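Glutathione reductase (Bartonella henselae, PDB 3O0H) probably catalyses the NADPH-dependent reduction of glutathione disulfide to glutathione, using a bound FAD and a redox-active disulfide. Local coordinates at residues Tyr132-Leu144 with Asn289-Lys301. Sequence-based numbering, arbitrary orientation. Where two conformers were deposited one is given.
With FAD (flavin-adenine dinucleotide), chain H.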
ATOM      1  N   TYR B 132     -31.483  11.401  20.981  1.00 17.35           N
ATOM      2  CA  TYR B 132     -32.728  12.024  20.558  1.00 17.45           C
ATOM      3  C   TYR B 132     -32.802  11.984  19.034  1.00 18.00           C
ATOM      4  O   TYR B 132     -31.982  12.633  18.339  1.00 15.25           O
ATOM      5  CB  TYR B 132     -32.777  13.482  21.049  1.00 16.86           C
ATOM      6  CG  TYR B 132     -32.965  13.612  22.545  1.00 17.39           C
ATOM      7  CD1 TYR B 132     -34.177  13.279  23.151  1.00 18.26           C
ATOM      8  CD2 TYR B 132     -31.948  14.093  23.356  1.00 17.04           C
ATOM      9  CE1 TYR B 132     -34.360  13.421  24.528  1.00 18.43           C
ATOM     10  CE2 TYR B 132     -32.122  14.250  24.754  1.00 18.14           C
ATOM     11  CZ  TYR B 132     -33.327  13.894  25.337  1.00 17.56           C
ATOM     12  OH  TYR B 132     -33.485  14.018  26.720  1.00 16.31           O
ATOM     13  N   GLU B 133     -33.788  11.265  18.502  1.00 18.95           N
ATOM     14  CA  GLU B 133     -33.905  11.111  17.048  1.00 20.09           C
ATOM     15  C   GLU B 133     -34.747  12.279  16.486  1.00 20.31           C
ATOM     16  O   GLU B 133     -35.928  12.144  16.119  1.00 19.90           O
ATOM     17  CB  GLU B 133     -34.494   9.741  16.726  1.00 23.20           C
ATOM     18  CG  GLU B 133     -33.558   8.584  17.197  1.00 26.09           C
ATOM     19  CD  GLU B 133     -34.071   7.225  16.756  1.00 32.16           C
ATOM     20  OE1 GLU B 133     -35.285   7.017  16.801  1.00 32.62           O
ATOM     21  OE2 GLU B 133     -33.265   6.391  16.308  1.00 36.65           O
ATOM     22  N   SER B 134     -34.112  13.442  16.460  1.00 18.15           N
ATOM     23  CA  SER B 134     -34.740  14.682  16.045  1.00 17.79           C
ATOM     24  C   SER B 134     -33.672  15.696  15.735  1.00 16.57           C
ATOM     25  O   SER B 134     -32.564  15.631  16.257  1.00 15.09           O
ATOM     26  CB  SER B 134     -35.611  15.217  17.179  1.00 19.51           C
ATOM     27  OG  SER B 134     -36.292  16.409  16.837  1.00 19.80           O
ATOM     28  N   ARG B 135     -34.003  16.624  14.860  1.00 16.41           N
ATOM     29  CA  ARG B 135     -33.214  17.822  14.724  1.00 15.73           C
ATOM     30  C   ARG B 135     -33.321  18.539  16.062  1.00 15.14           C
ATOM     31  O   ARG B 135     -34.376  18.507  16.703  1.00 14.86           O
ATOM     32  CB  ARG B 135     -33.805  18.688  13.602  1.00 17.05           C
ATOM     33  CG  ARG B 135     -33.152  20.081  13.412  1.00 16.06           C
ATOM     34  CD  ARG B 135     -33.712  20.760  12.163  1.00 18.26           C
ATOM     35  NE  ARG B 135     -33.030  22.021  11.874  1.00 21.64           N
ATOM     36  CZ  ARG B 135     -31.844  22.119  11.262  1.00 21.34           C
ATOM     37  NH1 ARG B 135     -31.169  21.028  10.883  1.00 19.51           N
ATOM     38  NH2 ARG B 135     -31.307  23.312  11.064  1.00 20.21           N
ATOM     39  N   ALA B 136     -32.231  19.170  16.482  1.00 13.92           N
ATOM     40  CA  ALA B 136     -32.220  20.080  17.635  1.00 14.23           C
ATOM     41  C   ALA B 136     -31.762  21.450  17.131  1.00 13.92           C
ATOM     42  O   ALA B 136     -30.827  21.547  16.340  1.00 11.49           O
ATOM     43  CB  ALA B 136     -31.249  19.602  18.696  1.00 12.82           C
ATOM     44  N   VAL B 137     -32.395  22.489  17.664  1.00 15.25           N
ATOM     45  CA  VAL B 137     -32.053  23.881  17.421  1.00 15.55           C
ATOM     46  C   VAL B 137     -31.932  24.608  18.754  1.00 15.52           C
ATOM     47  O   VAL B 137     -32.549  24.220  19.747  1.00 14.51           O
ATOM     48  CB  VAL B 137     -33.087  24.583  16.518  1.00 17.24           C
ATOM     49  CG1 VAL B 137     -33.346  23.765  15.261  1.00 16.51           C
ATOM     50  CG2 VAL B 137     -34.418  24.852  17.234  1.00 19.35           C
ATOM     51  N   PHE B 138     -31.153  25.682  18.782  1.00 14.15           N
ATOM     52  CA  PHE B 138     -31.037  26.496  20.008  1.00 13.72           C
ATOM     53  C   PHE B 138     -32.288  27.322  20.224  1.00 14.44           C
ATOM     54  O   PHE B 138     -32.844  27.904  19.286  1.00 13.54           O
ATOM     55  CB  PHE B 138     -29.845  27.461  19.955  1.00 13.60           C
ATOM     56  CG  PHE B 138     -28.487  26.791  20.012  1.00 14.43           C
ATOM     57  CD1 PHE B 138     -27.868  26.349  18.866  1.00 16.13           C
ATOM     58  CD2 PHE B 138     -27.813  26.667  21.214  1.00 13.75           C
ATOM     59  CE1 PHE B 138     -26.605  25.751  18.924  1.00 15.60           C
ATOM     60  CE2 PHE B 138     -26.564  26.101  21.287  1.00 13.46           C
ATOM     61  CZ  PHE B 138     -25.954  25.648  20.144  1.00 13.51           C
ATOM     62  N   VAL B 139     -32.705  27.384  21.488  1.00 14.34           N
ATOM     63  CA  VAL B 139     -33.713  28.310  21.964  1.00 16.29           C
ATOM     64  C   VAL B 139     -33.031  29.522  22.646  1.00 16.62           C
ATOM     65  O   VAL B 139     -33.473  30.642  22.513  1.00 18.45           O
ATOM     66  CB  VAL B 139     -34.602  27.618  23.030  1.00 17.04           C
ATOM     67  CG1 VAL B 139     -35.478  28.643  23.758  1.00 18.19           C
ATOM     68  CG2 VAL B 139     -35.441  26.553  22.378  1.00 17.62           C
ATOM     69  N   ASP B 140     -31.995  29.231  23.410  1.00 16.70           N
ATOM     70  CA  ASP B 140     -31.117  30.200  24.058  1.00 17.35           C
ATOM     71  C   ASP B 140     -29.736  29.541  24.321  1.00 17.14           C
ATOM     72  O   ASP B 140     -29.452  28.486  23.801  1.00 17.24           O
ATOM     73  CB  ASP B 140     -31.740  30.782  25.335  1.00 18.12           C
ATOM     74  CG  ASP B 140     -31.847  29.796  26.475  1.00 19.69           C
ATOM     75  OD1 ASP B 140     -31.209  28.725  26.456  1.00 16.76           O
ATOM     76  OD2 ASP B 140     -32.626  30.114  27.423  1.00 21.01           O
ATOM     77  N   GLU B 141     -28.878  30.233  25.064  1.00 17.15           N
ATOM     78  CA  GLU B 141     -27.529  29.763  25.301  0.70 16.94           C
ATOM     79  C   GLU B 141     -27.383  28.357  25.930  1.00 16.48           C
ATOM     80  O   GLU B 141     -26.359  27.697  25.687  1.00 16.05           O
ATOM     81  CB  GLU B 141     -26.790  30.804  26.124  0.70 17.88           C
ATOM     82  CG  GLU B 141     -26.673  32.127  25.430  0.70 18.32           C
ATOM     83  CD  GLU B 141     -27.779  33.168  25.708  0.70 20.05           C
ATOM     84  OE1 GLU B 141     -28.945  32.845  26.104  0.70 18.36           O
ATOM     85  OE2 GLU B 141     -27.434  34.345  25.494  0.70 19.74           O
ATOM     86  N   HIS B 142     -28.368  27.901  26.695  1.00 15.87           N
ATOM     87  CA  HIS B 142     -28.320  26.605  27.377  1.00 15.74           C
ATOM     88  C   HIS B 142     -29.468  25.655  27.042  1.00 16.45           C
ATOM     89  O   HIS B 142     -29.565  24.562  27.621  1.00 17.49           O
ATOM     90  CB  HIS B 142     -28.335  26.851  28.880  1.00 16.71           C
ATOM     91  CG  HIS B 142     -27.012  27.265  29.415  1.00 16.91           C
ATOM     92  ND1 HIS B 142     -25.959  26.380  29.542  1.00 13.87           N
ATOM     93  CD2 HIS B 142     -26.564  28.466  29.856  1.00 18.57           C
ATOM     94  CE1 HIS B 142     -24.915  27.026  30.025  1.00 15.54           C
ATOM     95  NE2 HIS B 142     -25.261  28.284  30.246  1.00 18.45           N
ATOM     96  N   THR B 143     -30.297  26.009  26.071  1.00 15.40           N
ATOM     97  CA  THR B 143     -31.514  25.252  25.838  1.00 15.29           C
ATOM     98  C   THR B 143     -31.692  24.929  24.367  1.00 15.88           C
ATOM     99  O   THR B 143     -31.586  25.814  23.511  1.00 13.70           O
ATOM    100  CB  THR B 143     -32.758  26.038  26.321  1.00 15.82           C
ATOM    101  OG1 THR B 143     -32.501  26.590  27.622  1.00 17.14           O
ATOM    102  CG2 THR B 143     -33.995  25.136  26.363  1.00 15.26           C
ATOM    103  N   LEU B 144     -31.980  23.655  24.092  1.00 15.50           N
ATOM    104  CA  LEU B 144     -32.271  23.208  22.759  1.00 15.46           C
ATOM    105  C   LEU B 144     -33.719  22.795  22.669  1.00 16.91           C
ATOM    106  O   LEU B 144     -34.301  22.353  23.678  1.00 17.28           O
ATOM    107  CB  LEU B 144     -31.424  22.012  22.402  1.00 15.53           C
ATOM    108  CG  LEU B 144     -29.909  22.163  22.413  1.00 18.19           C
ATOM    109  CD1 LEU B 144     -29.479  23.472  21.720  1.00 16.93           C
ATOM    110  CD2 LEU B 144     -29.301  21.994  23.866  1.00 15.33           C
ATOM    111  N   ASN B 289     -22.951  23.693   7.893  1.00 13.43           N
ATOM    112  CA  ASN B 289     -24.386  23.594   8.102  1.00 14.45           C
ATOM    113  C   ASN B 289     -24.787  24.349   9.385  1.00 14.33           C
ATOM    114  O   ASN B 289     -24.930  23.753  10.451  1.00 13.63           O
ATOM    115  CB  ASN B 289     -24.765  22.118   8.209  1.00 14.16           C
ATOM    116  CG  ASN B 289     -26.242  21.892   8.396  1.00 16.20           C
ATOM    117  OD1 ASN B 289     -27.079  22.768   8.121  1.00 14.68           O
ATOM    118  ND2 ASN B 289     -26.582  20.680   8.831  1.00 16.93           N
ATOM    119  N   THR B 290     -25.016  25.652   9.235  1.00 13.72           N
ATOM    120  CA  THR B 290     -25.270  26.561  10.340  1.00 14.03           C
ATOM    121  C   THR B 290     -26.529  27.425  10.137  1.00 16.57           C
ATOM    122  O   THR B 290     -26.830  28.242  11.006  1.00 19.38           O
ATOM    123  CB  THR B 290     -24.053  27.502  10.508  1.00 13.92           C
ATOM    124  OG1 THR B 290     -23.700  28.053   9.219  1.00 14.42           O
ATOM    125  CG2 THR B 290     -22.832  26.763  11.030  1.00 12.85           C
ATOM    126  N   THR B 291     -27.241  27.278   9.020  1.00 17.62           N
ATOM    127  CA  THR B 291     -28.516  27.998   8.766  1.00 19.94           C
ATOM    128  C   THR B 291     -29.642  27.312   9.511  1.00 19.23           C
ATOM    129  O   THR B 291     -29.728  26.088   9.527  1.00 18.34           O
ATOM    130  CB  THR B 291     -28.932  28.009   7.248  1.00 21.34           C
ATOM    131  OG1 THR B 291     -27.841  28.479   6.451  1.00 27.41           O
ATOM    132  CG2 THR B 291     -30.070  28.953   7.003  1.00 25.96           C
ATOM    133  N   GLY B 292     -30.510  28.102  10.104  1.00 18.91           N
ATOM    134  CA  GLY B 292     -31.712  27.576  10.753  1.00 19.70           C
ATOM    135  C   GLY B 292     -31.403  26.783  12.014  1.00 18.21           C
ATOM    136  O   GLY B 292     -32.219  25.976  12.454  1.00 18.02           O
ATOM    137  N   LEU B 293     -30.243  27.029  12.613  1.00 16.52           N
ATOM    138  CA  LEU B 293     -29.793  26.277  13.804  1.00 15.76           C
ATOM    139  C   LEU B 293     -30.054  27.007  15.109  1.00 15.09           C
ATOM    140  O   LEU B 293     -29.912  26.438  16.191  1.00 15.65           O
ATOM    141  CB  LEU B 293     -28.290  25.915  13.659  1.00 14.94           C
ATOM    142  CG  LEU B 293     -27.566  25.096  14.724  1.00 13.98           C
ATOM    143  CD1 LEU B 293     -28.338  23.798  15.027  1.00 12.68           C
ATOM    144  CD2 LEU B 293     -26.126  24.762  14.303  1.00 12.71           C
ATOM    145  N   GLY B 294     -30.404  28.287  15.034  1.00 15.39           N
ATOM    146  CA  GLY B 294     -30.642  29.090  16.222  1.00 13.77           C
ATOM    147  C   GLY B 294     -29.358  29.606  16.789  1.00 13.40           C
ATOM    148  O   GLY B 294     -29.313  30.038  17.938  1.00 12.92           O
ATOM    149  N   LEU B 295     -28.287  29.616  16.001  1.00 12.96           N
ATOM    150  CA  LEU B 295     -26.996  30.119  16.556  1.00 13.53           C
ATOM    151  C   LEU B 295     -27.119  31.561  17.002  1.00 13.43           C
ATOM    152  O   LEU B 295     -26.457  31.997  17.957  1.00 14.83           O
ATOM    153  CB  LEU B 295     -25.858  29.955  15.537  1.00 12.36           C
ATOM    154  CG  LEU B 295     -25.488  28.509  15.288  1.00 12.08           C
ATOM    155  CD1 LEU B 295     -24.543  28.409  14.047  1.00 10.25           C
ATOM    156  CD2 LEU B 295     -24.888  27.821  16.556  1.00 10.76           C
ATOM    157  N   GLU B 296     -27.967  32.319  16.320  1.00 14.42           N
ATOM    158  CA  GLU B 296     -28.210  33.714  16.676  1.00 14.79           C
ATOM    159  C   GLU B 296     -28.938  33.874  18.028  1.00 14.77           C
ATOM    160  O   GLU B 296     -28.813  34.868  18.679  1.00 14.05           O
ATOM    161  CB  GLU B 296     -28.955  34.448  15.553  1.00 16.47           C
ATOM    162  CG  GLU B 296     -30.367  33.945  15.302  1.00 16.64           C
ATOM    163  CD  GLU B 296     -30.471  32.641  14.527  1.00 20.22           C
ATOM    164  OE1 GLU B 296     -29.473  31.952  14.188  1.00 16.91           O
ATOM    165  OE2 GLU B 296     -31.615  32.295  14.229  1.00 25.14           O
ATOM    166  N   ARG B 297     -29.671  32.857  18.442  1.00 15.26           N
ATOM    167  CA  ARG B 297     -30.242  32.834  19.787  1.00 15.23           C
ATOM    168  C   ARG B 297     -29.193  32.582  20.858  1.00 15.45           C
ATOM    169  O   ARG B 297     -29.289  33.113  21.954  1.00 15.69           O
ATOM    170  CB  ARG B 297     -31.314  31.767  19.852  1.00 16.18           C
ATOM    171  CG  ARG B 297     -32.651  32.272  19.287  1.00 19.34           C
ATOM    172  CD  ARG B 297     -33.472  31.081  18.929  1.00 23.34           C
ATOM    173  NE  ARG B 297     -34.832  31.347  18.445  1.00 21.61           N
ATOM    174  CZ  ARG B 297     -35.950  31.198  19.147  1.00 22.95           C
ATOM    175  NH1 ARG B 297     -35.950  30.899  20.442  1.00 22.70           N
ATOM    176  NH2 ARG B 297     -37.089  31.391  18.545  1.00 23.01           N
ATOM    177  N   ALA B 298     -28.171  31.797  20.528  1.00 15.62           N
ATOM    178  CA  ALA B 298     -27.095  31.499  21.486  1.00 15.90           C
ATOM    179  C   ALA B 298     -26.022  32.544  21.486  1.00 16.60           C
ATOM    180  O   ALA B 298     -25.149  32.545  22.369  1.00 17.37           O
ATOM    181  CB  ALA B 298     -26.493  30.159  21.191  1.00 14.82           C
ATOM    182  N   GLY B 299     -26.026  33.429  20.498  1.00 16.54           N
ATOM    183  CA  GLY B 299     -24.948  34.410  20.372  1.00 17.54           C
ATOM    184  C   GLY B 299     -23.631  33.869  19.808  1.00 16.50           C
ATOM    185  O   GLY B 299     -22.573  34.509  19.962  1.00 18.45           O
ATOM    186  N   VAL B 300     -23.700  32.739  19.096  1.00 16.07           N
ATOM    187  CA  VAL B 300     -22.499  32.077  18.553  1.00 14.37           C
ATOM    188  C   VAL B 300     -22.096  32.717  17.247  1.00 15.16           C
ATOM    189  O   VAL B 300     -22.908  32.833  16.327  1.00 15.05           O
ATOM    190  CB  VAL B 300     -22.704  30.571  18.376  1.00 13.73           C
ATOM    191  CG1 VAL B 300     -21.588  29.941  17.472  1.00 11.86           C
ATOM    192  CG2 VAL B 300     -22.816  29.863  19.774  1.00 12.87           C
ATOM    193  N   LYS B 301     -20.843  33.114  17.155  1.00 15.97           N
ATOM    194  CA  LYS B 301     -20.347  33.812  15.972  1.00 16.69           C
ATOM    195  C   LYS B 301     -20.104  32.852  14.783  1.00 14.92           C
ATOM    196  O   LYS B 301     -19.487  31.786  14.916  1.00 13.69           O
ATOM    197  CB  LYS B 301     -19.088  34.611  16.333  1.00 18.24           C
ATOM    198  CG  LYS B 301     -18.231  35.093  15.161  1.00 20.97           C
ATOM    199  CD  LYS B 301     -18.556  36.477  14.750  1.00 29.24           C
ATOM    200  CE  LYS B 301     -17.845  36.872  13.461  1.00 32.47           C
ATOM    201  NZ  LYS B 301     -18.450  38.129  12.971  1.00 35.02           N
TER
HETATM  202  PA  FAD H 500     -21.135  14.840   9.681  1.00 12.80           P
HETATM  203  O1A FAD H 500     -21.642  15.340   8.363  1.00 12.38           O
HETATM  204  O2A FAD H 500     -20.485  13.484   9.621  1.00 12.81           O
HETATM  205  O5B FAD H 500     -22.271  14.810  10.804  1.00 11.58           O
HETATM  206  C5B FAD H 500     -23.201  15.851  11.019  1.00 12.86           C
HETATM  207  C4B FAD H 500     -24.462  15.171  11.511  1.00 11.36           C
HETATM  208  O4B FAD H 500     -25.354  16.108  12.096  1.00 13.53           O
HETATM  209  C3B FAD H 500     -25.247  14.455  10.419  1.00 11.40           C
HETATM  210  O3B FAD H 500     -25.514  13.104  10.808  1.00 14.23           O
HETATM  211  C2B FAD H 500     -26.538  15.243  10.300  1.00 13.87           C
HETATM  212  O2B FAD H 500     -27.623  14.399   9.998  1.00 13.57           O
HETATM  213  C1B FAD H 500     -26.720  15.822  11.662  1.00 12.14           C
HETATM  214  N9A FAD H 500     -27.337  17.144  11.858  1.00 11.65           N
HETATM  215  C8A FAD H 500     -27.035  18.314  11.226  1.00  9.30           C
HETATM  216  N7A FAD H 500     -27.730  19.301  11.811  1.00  9.28           N
HETATM  217  C5A FAD H 500     -28.465  18.746  12.820  1.00  9.21           C
HETATM  218  C6A FAD H 500     -29.281  19.276  13.784  1.00 11.56           C
HETATM  219  N6A FAD H 500     -29.574  20.584  13.850  1.00 11.03           N
HETATM  220  N1A FAD H 500     -29.861  18.436  14.703  1.00 11.19           N
HETATM  221  C2A FAD H 500     -29.576  17.091  14.668  1.00 13.23           C
HETATM  222  N3A FAD H 500     -28.742  16.567  13.738  1.00 12.87           N
HETATM  223  C4A FAD H 500     -28.174  17.413  12.868  1.00 11.87           C
HETATM  224  N1  FAD H 500     -13.950  12.526   4.109  1.00 13.72           N
HETATM  225  C2  FAD H 500     -12.796  11.772   4.188  1.00 11.18           C
HETATM  226  O2  FAD H 500     -11.950  11.926   5.105  1.00 12.68           O
HETATM  227  N3  FAD H 500     -12.565  10.834   3.261  1.00 12.28           N
HETATM  228  C4  FAD H 500     -13.456  10.556   2.237  1.00 14.17           C
HETATM  229  O4  FAD H 500     -13.162   9.638   1.461  1.00 13.93           O
HETATM  230  C4X FAD H 500     -14.625  11.313   2.149  1.00 11.92           C
HETATM  231  N5  FAD H 500     -15.556  11.080   1.174  1.00 14.92           N
HETATM  232  C5X FAD H 500     -16.724  11.842   1.167  1.00 11.58           C
HETATM  233  C6  FAD H 500     -17.644  11.602   0.161  1.00 11.57           C
HETATM  234  C7  FAD H 500     -18.832  12.318   0.108  1.00 12.69           C
HETATM  235  C7M FAD H 500     -19.815  12.006  -1.007  1.00 14.26           C
HETATM  236  C8  FAD H 500     -19.100  13.274   1.069  1.00 10.10           C
HETATM  237  C8M FAD H 500     -20.370  14.097   1.011  1.00 10.35           C
HETATM  238  C9  FAD H 500     -18.169  13.539   2.066  1.00  9.20           C
HETATM  239  C9A FAD H 500     -16.969  12.821   2.112  1.00  8.53           C
HETATM  240  N10 FAD H 500     -16.014  13.039   3.090  1.00 12.23           N
HETATM  241  C10 FAD H 500     -14.871  12.281   3.121  1.00 12.02           C
HETATM  242  C1' FAD H 500     -16.180  14.072   4.134  1.00 10.35           C
HETATM  243  C2' FAD H 500     -16.700  13.542   5.447  1.00 12.33           C
HETATM  244  O2' FAD H 500     -17.974  12.968   5.229  1.00 12.21           O
HETATM  245  C3' FAD H 500     -16.809  14.698   6.406  1.00 10.98           C
HETATM  246  O3' FAD H 500     -15.636  15.491   6.463  1.00 12.45           O
HETATM  247  C4' FAD H 500     -17.241  14.209   7.771  1.00 13.31           C
HETATM  248  O4' FAD H 500     -18.464  13.482   7.626  1.00 14.55           O
HETATM  249  C5' FAD H 500     -17.474  15.379   8.719  1.00 11.45           C
HETATM  250  O5' FAD H 500     -17.822  14.900  10.037  1.00 11.35           O
HETATM  251  P   FAD H 500     -18.749  15.870  10.917  1.00 10.72           P
HETATM  252  O1P FAD H 500     -18.878  15.312  12.316  1.00 14.03           O
HETATM  253  O2P FAD H 500     -18.200  17.279  10.865  1.00 10.01           O
HETATM  254  O3P FAD H 500     -20.159  16.001  10.204  1.00 10.76           O
HETATM  255  O   HOH W   1     -29.413  20.137   8.685  1.00 12.09           O
HETATM  256  O   HOH W   2     -34.919  24.162  11.977  1.00 18.02           O
HETATM  257  O   HOH W   3     -29.146  23.697   9.434  1.00 22.23           O
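Arg135, Phe138 and Arg297 carry the three direct hydrogen bonds between 132-144 and 289-301. The central one is backbone to backbone: Phe138 N donates its N-H to Leu293 O at 3.0 Å, nearly straight at 170°. Arg135 NH2 donates to Gly292 O at 3.1 Å. The oxygen lies close to the guanidinium plane, but the donor stands above the carbonyl plane. CG of Arg135 is anti to the backbone N (chi1 175°) and the chain runs extended to NE, which carries the guanidinium across to Gly292. Its remaining N-H groups are also used. NE gives to a water that donates back to Gly292 O. NH1 makes a salt bridge with Glu57 and shares a water with Asn289 ND2. NH2 also donates to a third water, which in turn donates to Asn289 OD1. One face of the guanidinium lies against the adenine amino group, with FAD N6A 3.4 Å from Arg135 NH1. At the far end, Arg297 NH1 donates to Val139 O at 3.2 Å, in the carbonyl plane and on a lone pair.

Apolar packing fills the middle. Ala298 CB sits over the face of the Phe138 ring, 4.2 Å from its centroid, in a CH-pi contact. Leu295 CD2 comes obliquely to the same ring, 3.6 Å from Phe138 CE1. The Phe138 side chain also touches Ile32 and Ile158 of the parallel sheet.

Ala136 reads the adenine with its backbone. Its N donates to FAD N1A at 3.1 Å, and FAD N6A donates to Ala136 O at 2.9 Å. Leu293 CD1 lies near both of the latter atoms. This two-bond backbone recognition of adenine, by an edge strand of the three-stranded antiparallel sheet, is characteristic of the Rossmann-type FAD-binding domain of the pyridine nucleotide-disulphide oxidoreductases.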